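Local coordinates for haloacid dehalogenase domain protein hydrolase (Planctomyces limnophilus, PDB 4OVY), which binds calcium and is probably a hydrolase of the haloacid dehalogenase superfamily, perhaps a phosphatase, at residues Val34-Val39 against Ile224-Val229; Cys138-Met143 against Val300-Ser305; Ser187-Tyr192 against Glu206-Asp211. One frame throughout, in Å; residues are numbered along the deposited sequence.

Contact 1 of 3, residues Val34-Val39 against Ile224-Val229; sequences VSERIV and IGRRPV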
# COMPACT_ATOMS: atom_id res chain seq x y z
N VAL A 34 4.50 -19.11 -0.39
CA VAL A 34 5.09 -18.03 -1.17
C VAL A 34 4.39 -16.69 -0.92
O VAL A 34 5.06 -15.69 -0.71
CB VAL A 34 5.04 -18.33 -2.69
CG1 VAL A 34 5.35 -17.09 -3.52
CG2 VAL A 34 6.01 -19.45 -3.03
N SER A 35 3.06 -16.69 -0.93
CA SER A 35 2.28 -15.45 -0.72
C SER A 35 2.56 -14.75 0.62
O SER A 35 2.28 -13.55 0.74
CB SER A 35 0.78 -15.74 -0.84
OG SER A 35 0.34 -16.58 0.21
N GLU A 36 3.08 -15.47 1.60
CA GLU A 36 3.35 -14.91 2.93
C GLU A 36 4.81 -14.45 3.13
O GLU A 36 5.15 -13.89 4.17
CB GLU A 36 2.99 -15.94 4.02
CG GLU A 36 1.49 -16.18 4.17
CD GLU A 36 1.17 -17.35 5.09
OE1 GLU A 36 1.82 -17.52 6.15
OE2 GLU A 36 0.26 -18.12 4.76
N ARG A 37 5.66 -14.67 2.12
CA ARG A 37 7.08 -14.34 2.22
C ARG A 37 7.35 -12.85 2.02
O ARG A 37 7.84 -12.43 0.98
CB ARG A 37 7.89 -15.18 1.24
CG ARG A 37 7.78 -16.67 1.52
CD ARG A 37 8.60 -17.49 0.54
NE ARG A 37 8.21 -18.89 0.62
CZ ARG A 37 8.54 -19.83 -0.26
NH1 ARG A 37 9.32 -19.55 -1.30
NH2 ARG A 37 8.09 -21.06 -0.08
N ILE A 38 7.01 -12.08 3.04
CA ILE A 38 7.17 -10.63 3.04
C ILE A 38 8.39 -10.30 3.88
O ILE A 38 8.51 -10.77 5.03
CB ILE A 38 5.95 -9.93 3.68
CG1 ILE A 38 4.65 -10.30 2.96
CG2 ILE A 38 6.14 -8.42 3.74
CD1 ILE A 38 4.70 -10.12 1.47
N VAL A 39 9.28 -9.49 3.32
CA VAL A 39 10.45 -8.99 4.05
C VAL A 39 10.52 -7.47 3.93
O VAL A 39 10.32 -6.92 2.84
CB VAL A 39 11.77 -9.65 3.57
CG1 VAL A 39 11.99 -9.46 2.08
CG2 VAL A 39 12.96 -9.10 4.35
N ILE A 224 0.55 -3.41 3.73
CA ILE A 224 0.81 -4.81 3.33
C ILE A 224 -0.32 -5.75 3.77
O ILE A 224 -0.64 -6.71 3.06
CB ILE A 224 2.16 -5.32 3.86
CG1 ILE A 224 3.28 -4.32 3.52
CG2 ILE A 224 2.47 -6.70 3.30
CD1 ILE A 224 4.68 -4.78 3.88
N GLY A 225 -0.90 -5.48 4.93
CA GLY A 225 -1.94 -6.33 5.49
C GLY A 225 -1.43 -7.65 6.02
O GLY A 225 -2.21 -8.58 6.20
N ARG A 226 -0.13 -7.73 6.27
CA ARG A 226 0.52 -8.98 6.70
C ARG A 226 1.64 -8.65 7.68
O ARG A 226 2.27 -7.62 7.56
CB ARG A 226 1.16 -9.71 5.50
CG ARG A 226 0.23 -10.18 4.38
CD ARG A 226 1.06 -10.75 3.21
NE ARG A 226 0.29 -11.34 2.10
CZ ARG A 226 -0.34 -12.52 2.14
NH1 ARG A 226 -0.98 -12.97 1.06
NH2 ARG A 226 -0.33 -13.25 3.25
N ARG A 227 1.91 -9.54 8.62
CA ARG A 227 3.13 -9.46 9.42
C ARG A 227 4.28 -10.02 8.58
O ARG A 227 4.19 -11.16 8.12
CB ARG A 227 2.99 -10.26 10.71
CG ARG A 227 4.14 -10.07 11.69
CD ARG A 227 4.12 -11.12 12.79
NE ARG A 227 2.83 -11.21 13.46
CZ ARG A 227 2.47 -10.55 14.56
NH1 ARG A 227 1.26 -10.73 15.06
NH2 ARG A 227 3.31 -9.72 15.19
N PRO A 228 5.34 -9.23 8.35
CA PRO A 228 6.49 -9.78 7.61
C PRO A 228 7.14 -10.95 8.34
O PRO A 228 7.06 -11.03 9.57
CB PRO A 228 7.46 -8.59 7.50
CG PRO A 228 6.59 -7.38 7.68
CD PRO A 228 5.52 -7.80 8.65
N VAL A 229 7.79 -11.84 7.60
CA VAL A 229 8.53 -12.95 8.21
C VAL A 229 10.01 -12.62 8.42
O VAL A 229 10.73 -13.39 9.07
CB VAL A 229 8.36 -14.25 7.41
CG1 VAL A 229 6.88 -14.59 7.26
CG2 VAL A 229 9.05 -14.15 6.05
O HOH W 1 1.17 -12.19 -1.34
O HOH W 2 -1.59 -15.70 1.90
O HOH W 3 3.58 -12.56 5.95
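Over the centre of one face of the Arg226 guanidinium sits the carbonyl oxygen of Ser35, with Ser35 O 3.1 Å from Arg226 CZ. Since that oxygen lies above the plane, its approaches to NE and NH1 have poor angles for hydrogen bonding, and the contact is one of oxygen on a cationic face. Glu36 CA lies over the same face, and Glu36 CG comes within 3.6 Å of Arg226 NH2. At the guanidinium edge, in plane, a water accepts from Arg226 NH1 at 2.9 Å and meets Ser35 OG; a second water donates to Ser35 O and takes a weak bond from Arg226 NH1. Arg226 NE forms a salt bridge with Glu181 of the second subunit. Extended from CG to NE (chi2 174°, chi3 176°), the arginine chain lays its CD against Ile38 CG1, the two side chains crossing at about a right angle. The contact joins the entry to strand 38-41 with the loop that leads from helix 215-223 into strand 230-233; these two strands pair in parallel in the central sheet of the HAD-like fold. The one direct hydrogen bond between the segments runs from Val229 N to Ile38 O, 2.9 Å with the donor in the carbonyl plane, while one water donates to both Glu36 O and Arg227 O. Beside that bond, Ile38 CG2 packs 3.9 Å from Ile224 CD1 and 4.0 Å from Pro228 CB.

Contact 2 of 3, residues Cys138-Met143 against Val300-Ser305; sequences CVYQPM and VIFPES. With EDO (1,2-ethanediol), chain F.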
# COMPACT_ATOMS: atom_id res chain seq x y z
N CYS A 138 25.83 5.06 -3.57
CA CYS A 138 26.28 4.83 -2.20
C CYS A 138 25.36 3.83 -1.50
O CYS A 138 25.07 3.95 -0.30
CB CYS A 138 26.39 6.16 -1.46
SG CYS A 138 27.52 7.32 -2.28
N VAL A 139 24.93 2.84 -2.27
CA VAL A 139 24.11 1.74 -1.77
C VAL A 139 25.05 0.59 -1.42
O VAL A 139 26.18 0.54 -1.91
CB VAL A 139 23.05 1.30 -2.80
CG1 VAL A 139 22.07 2.44 -3.09
CG2 VAL A 139 23.68 0.81 -4.10
N TYR A 140 24.58 -0.31 -0.57
CA TYR A 140 25.41 -1.41 -0.09
C TYR A 140 25.29 -2.64 -0.98
O TYR A 140 24.23 -3.25 -1.08
CB TYR A 140 25.04 -1.76 1.35
CG TYR A 140 25.11 -0.59 2.31
CD1 TYR A 140 26.12 0.36 2.22
CD2 TYR A 140 24.15 -0.43 3.30
CE1 TYR A 140 26.18 1.43 3.10
CE2 TYR A 140 24.20 0.63 4.18
CZ TYR A 140 25.21 1.56 4.08
OH TYR A 140 25.26 2.62 4.95
N GLN A 141 26.40 -2.98 -1.63
CA GLN A 141 26.45 -4.10 -2.54
C GLN A 141 26.01 -5.41 -1.88
O GLN A 141 25.27 -6.19 -2.49
CB GLN A 141 27.86 -4.23 -3.14
CG GLN A 141 28.11 -5.48 -3.96
CD GLN A 141 27.26 -5.55 -5.23
OE1 GLN A 141 26.95 -4.53 -5.84
NE2 GLN A 141 26.92 -6.76 -5.63
N PRO A 142 26.43 -5.66 -0.62
CA PRO A 142 25.94 -6.87 0.04
C PRO A 142 24.42 -6.89 0.22
O PRO A 142 23.81 -7.96 0.18
CB PRO A 142 26.66 -6.85 1.39
CG PRO A 142 27.89 -6.06 1.14
CD PRO A 142 27.46 -4.99 0.18
N MSE A 143 23.80 -5.73 0.40
CA MSE A 143 22.35 -5.67 0.54
C MSE A 143 21.68 -5.85 -0.80
O MSE A 143 20.60 -6.42 -0.88
CB MSE A 143 21.90 -4.38 1.23
CG MSE A 143 22.48 -4.26 2.63
SE MSE A 143 21.83 -5.68 3.85
CE MSE A 143 20.00 -4.99 4.05
N VAL A 300 32.99 -6.18 0.50
CA VAL A 300 32.97 -4.86 -0.11
C VAL A 300 31.77 -4.11 0.44
O VAL A 300 30.83 -4.74 0.93
CB VAL A 300 32.89 -4.92 -1.66
CG1 VAL A 300 34.09 -5.66 -2.23
CG2 VAL A 300 31.59 -5.56 -2.14
N ILE A 301 31.80 -2.78 0.40
CA ILE A 301 30.66 -1.99 0.86
C ILE A 301 29.80 -1.54 -0.31
O ILE A 301 28.62 -1.87 -0.38
CB ILE A 301 31.12 -0.77 1.68
CG1 ILE A 301 32.03 -1.20 2.83
CG2 ILE A 301 29.92 0.02 2.20
CD1 ILE A 301 31.41 -2.19 3.79
N PHE A 302 30.40 -0.79 -1.24
CA PHE A 302 29.67 -0.21 -2.36
C PHE A 302 29.95 -0.98 -3.65
O PHE A 302 30.98 -1.62 -3.78
CB PHE A 302 30.06 1.26 -2.52
CG PHE A 302 29.87 2.07 -1.27
CD1 PHE A 302 28.60 2.41 -0.83
CD2 PHE A 302 30.96 2.48 -0.53
CE1 PHE A 302 28.42 3.15 0.33
CE2 PHE A 302 30.79 3.21 0.63
CZ PHE A 302 29.52 3.55 1.06
N PRO A 303 29.02 -0.91 -4.62
CA PRO A 303 29.29 -1.49 -5.94
C PRO A 303 30.40 -0.76 -6.67
O PRO A 303 30.67 0.42 -6.40
CB PRO A 303 27.96 -1.34 -6.70
CG PRO A 303 27.00 -0.66 -5.79
CD PRO A 303 27.72 -0.21 -4.55
N GLU A 304 31.05 -1.44 -7.61
CA GLU A 304 32.02 -0.80 -8.48
C GLU A 304 31.32 0.24 -9.36
O GLU A 304 30.13 0.08 -9.69
CB GLU A 304 32.74 -1.82 -9.35
CG GLU A 304 33.63 -2.77 -8.56
CD GLU A 304 34.61 -3.53 -9.42
OE1 GLU A 304 34.34 -3.73 -10.63
OE2 GLU A 304 35.67 -3.94 -8.89
N SER A 305 32.04 1.30 -9.71
CA SER A 305 31.51 2.38 -10.54
C SER A 305 31.78 2.12 -12.02
O SER A 305 31.17 1.23 -12.62
CB SER A 305 32.12 3.72 -10.12
OG SER A 305 33.53 3.65 -10.06
C1 EDO F . 22.50 -7.91 -7.73
O1 EDO F . 22.82 -9.28 -7.45
C2 EDO F . 23.66 -7.04 -7.27
O2 EDO F . 24.86 -7.46 -7.92
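Tyr140, at the N-cap position of helix 141-152, and Gln141, the first residue of that helix, meet the C-terminal tail that follows helix 294-297. The one hydrogen bond between the segments is Gln141 N to Ile301 O, 2.8 Å long with 150° at the hydrogen, so a first-turn amide of the helix is satisfied by the tail. Two CA-H...O contacts flank it, Tyr140 CA to the same Ile301 O (3.3 Å) and Phe302 CA to Val139 O (3.6 Å).

Among the aromatic contacts, Val139 O and Cys138 O lie at the edge of the Phe302 ring, near its plane, the former 3.2 Å from Phe302 CD1. Cys138 SG stands 5.5 Å from the Phe302 centroid, an oblique sulfur-aromatic contact. The Tyr140 and Phe302 side chains run side by side, pointing the same way, and Ile301 CG2 covers the centre of one Phe302 face while also touching Tyr140 CD1. Tyr140 OH is hydrogen-bonded to Glu265.

Aliphatic packing completes the contact: Val139 CG2 meets Pro303 CG at 4.0 Å, and Gln141 CG lies alongside Val300 CG2. Pro142 CG presses on Val300 O (3.2 Å), a buried carbonyl without a polar partner in the model. A bend at chi2 (65°) turns the Gln141 amide back, with NE2 bonded to Glu145 and to an ethanediol, and OE1 resting 3.5 Å from Pro303 CB.

Contact 3 of 3, residues Ser187-Tyr192 against Glu206-Asp211; sequences SVKLKY and ELNFID. With EDO (1,2-ethanediol), chain D; EDO (1,2-ethanediol), chain I.
A classic beta bulge joins strand 183-195, at Ser187, to strand 207-209, with Asn208 and Phe209 both facing Ser187. Ser187 O accepts from Asn208 N at 2.9 Å and from Phe209 N at 3.2 Å, both donors coming from the same face of its carbonyl plane; Ser187 N returns a bond to Phe209 O. Past the shift in register, Lys189 N donates to Glu206 O at 2.9 Å. A chi1 of -177° sets the Asn208 amide back toward Ser187, where ND2 donates to OG at 2.9 Å, nearly in the amide plane (12° out). ND2 also holds one ethanediol, and Ser187 OG donates to another. An alanine in place of Asn208 is likely to leave Ser187 OG without this donor and the water near Lys189 NZ without its OD1 acceptor. Lys189 carries its CE within 3.1 Å of Glu206 OE2, but its NZ is 4.5 Å from that oxygen, too far for a salt bridge. Around the bulge, Leu207 and Val188 pack on helix 95-106 and Phe209 on helix 215-223, strand 198-204 continues the pairing along strand 183-195, and Gln222 of the second subunit bonds to Val188 O.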
# COMPACT_ATOMS: atom_id res chain seq x y z
N SER A 187 4.53 10.56 4.30
CA SER A 187 3.82 11.20 3.20
C SER A 187 3.03 12.44 3.62
O SER A 187 2.70 12.62 4.80
CB SER A 187 2.88 10.19 2.53
OG SER A 187 1.94 9.65 3.46
N VAL A 188 2.76 13.30 2.64
CA VAL A 188 1.78 14.38 2.78
C VAL A 188 0.47 13.95 2.13
O VAL A 188 0.45 12.98 1.35
CB VAL A 188 2.24 15.69 2.11
CG1 VAL A 188 3.55 16.16 2.72
CG2 VAL A 188 2.37 15.55 0.59
N LYS A 189 -0.60 14.66 2.43
CA LYS A 189 -1.88 14.39 1.81
C LYS A 189 -1.89 14.87 0.36
O LYS A 189 -1.16 15.80 -0.01
CB LYS A 189 -3.02 15.05 2.58
CG LYS A 189 -3.26 14.43 3.95
CD LYS A 189 -4.55 14.93 4.56
CE LYS A 189 -4.65 14.58 6.04
NZ LYS A 189 -4.67 13.11 6.24
N LEU A 190 -2.71 14.21 -0.45
CA LEU A 190 -2.93 14.57 -1.84
C LEU A 190 -4.37 14.97 -2.09
O LEU A 190 -5.27 14.55 -1.36
CB LEU A 190 -2.59 13.40 -2.75
CG LEU A 190 -1.13 12.92 -2.73
CD1 LEU A 190 -0.99 11.66 -3.57
CD2 LEU A 190 -0.20 14.02 -3.22
N LYS A 191 -4.59 15.75 -3.13
CA LYS A 191 -5.93 16.13 -3.58
C LYS A 191 -6.02 15.87 -5.08
O LYS A 191 -5.08 16.19 -5.81
CB LYS A 191 -6.17 17.61 -3.27
CG LYS A 191 -7.45 18.20 -3.84
CD LYS A 191 -7.55 19.71 -3.61
CE LYS A 191 -6.48 20.49 -4.35
NZ LYS A 191 -6.65 21.97 -4.29
N TYR A 192 -7.12 15.29 -5.54
CA TYR A 192 -7.37 15.05 -6.96
C TYR A 192 -8.01 16.28 -7.60
O TYR A 192 -8.98 16.82 -7.07
CB TYR A 192 -8.31 13.86 -7.13
CG TYR A 192 -8.70 13.52 -8.55
CD1 TYR A 192 -7.85 12.81 -9.38
CD2 TYR A 192 -9.95 13.88 -9.07
CE1 TYR A 192 -8.22 12.47 -10.68
CE2 TYR A 192 -10.32 13.55 -10.36
CZ TYR A 192 -9.44 12.84 -11.16
OH TYR A 192 -9.81 12.50 -12.45
N GLU A 206 -0.14 19.41 4.32
CA GLU A 206 -0.76 18.67 5.40
C GLU A 206 -0.09 17.31 5.47
O GLU A 206 0.09 16.67 4.44
CB GLU A 206 -2.25 18.53 5.12
CG GLU A 206 -3.12 18.37 6.34
CD GLU A 206 -4.59 18.20 5.98
OE1 GLU A 206 -5.01 18.70 4.90
OE2 GLU A 206 -5.32 17.57 6.77
N LEU A 207 0.28 16.87 6.68
CA LEU A 207 0.89 15.56 6.87
C LEU A 207 -0.15 14.46 6.70
O LEU A 207 -1.28 14.59 7.16
CB LEU A 207 1.50 15.43 8.26
CG LEU A 207 2.77 16.22 8.58
CD1 LEU A 207 3.17 15.95 10.02
CD2 LEU A 207 3.89 15.87 7.61
N ASN A 208 0.25 13.38 6.06
CA ASN A 208 -0.59 12.19 5.96
C ASN A 208 -0.13 11.14 6.96
O ASN A 208 -0.94 10.61 7.73
CB ASN A 208 -0.55 11.63 4.54
CG ASN A 208 -1.47 10.44 4.36
OD1 ASN A 208 -2.61 10.47 4.80
ND2 ASN A 208 -0.97 9.38 3.73
N PHE A 209 1.16 10.83 6.96
CA PHE A 209 1.68 9.75 7.78
C PHE A 209 3.18 9.86 7.98
O PHE A 209 3.91 10.21 7.06
CB PHE A 209 1.34 8.41 7.13
CG PHE A 209 1.64 7.22 7.99
CD1 PHE A 209 0.83 6.92 9.08
CD2 PHE A 209 2.73 6.40 7.72
CE1 PHE A 209 1.11 5.82 9.88
CE2 PHE A 209 3.01 5.31 8.52
CZ PHE A 209 2.20 5.02 9.60
N ILE A 210 3.63 9.56 9.21
CA ILE A 210 5.03 9.50 9.57
C ILE A 210 5.37 8.05 9.90
O ILE A 210 4.89 7.49 10.89
CB ILE A 210 5.35 10.41 10.79
CG1 ILE A 210 4.97 11.86 10.49
CG2 ILE A 210 6.82 10.30 11.17
CD1 ILE A 210 5.58 12.45 9.23
N ASP A 211 6.21 7.45 9.06
CA ASP A 211 6.49 6.02 9.09
C ASP A 211 7.79 5.71 9.84
O ASP A 211 8.75 5.18 9.25
CB ASP A 211 6.58 5.51 7.64
CG ASP A 211 6.75 4.00 7.56
OD1 ASP A 211 5.97 3.29 8.22
OD2 ASP A 211 7.65 3.54 6.80
C1 EDO D . 2.69 4.81 4.21
O1 EDO D . 3.48 4.56 3.04
C2 EDO D . 1.88 6.11 4.07
O2 EDO D . 2.73 7.23 3.83
C1 EDO I . -3.02 7.17 2.10
O1 EDO I . -1.85 6.73 2.79
C2 EDO I . -4.20 6.33 2.53
O2 EDO I . -4.22 6.27 3.96
O HOH W 4 -5.35 10.55 4.31

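Contacts 1 and 3 reach the same mixed sheet, at strands 38-41 and 183-195, with centres 25 Å apart and nearest atoms about 9 Å apart. Both also meet the second subunit. Contact 2 touches no other protein chain of the assembly; its centre lies 26 Å from that of contact 1 and 32 Å from that of contact 3, on the opposite side of the chain's centre from contact 3. In contact 2 the side chain of Tyr140 is about 9 Å from the bound calcium ion, held by Asp42, Asp44 and Asn234. The side chains of Pro228 in contact 1 and Phe209 in contact 3 are each about 12 Å from that of Asp42.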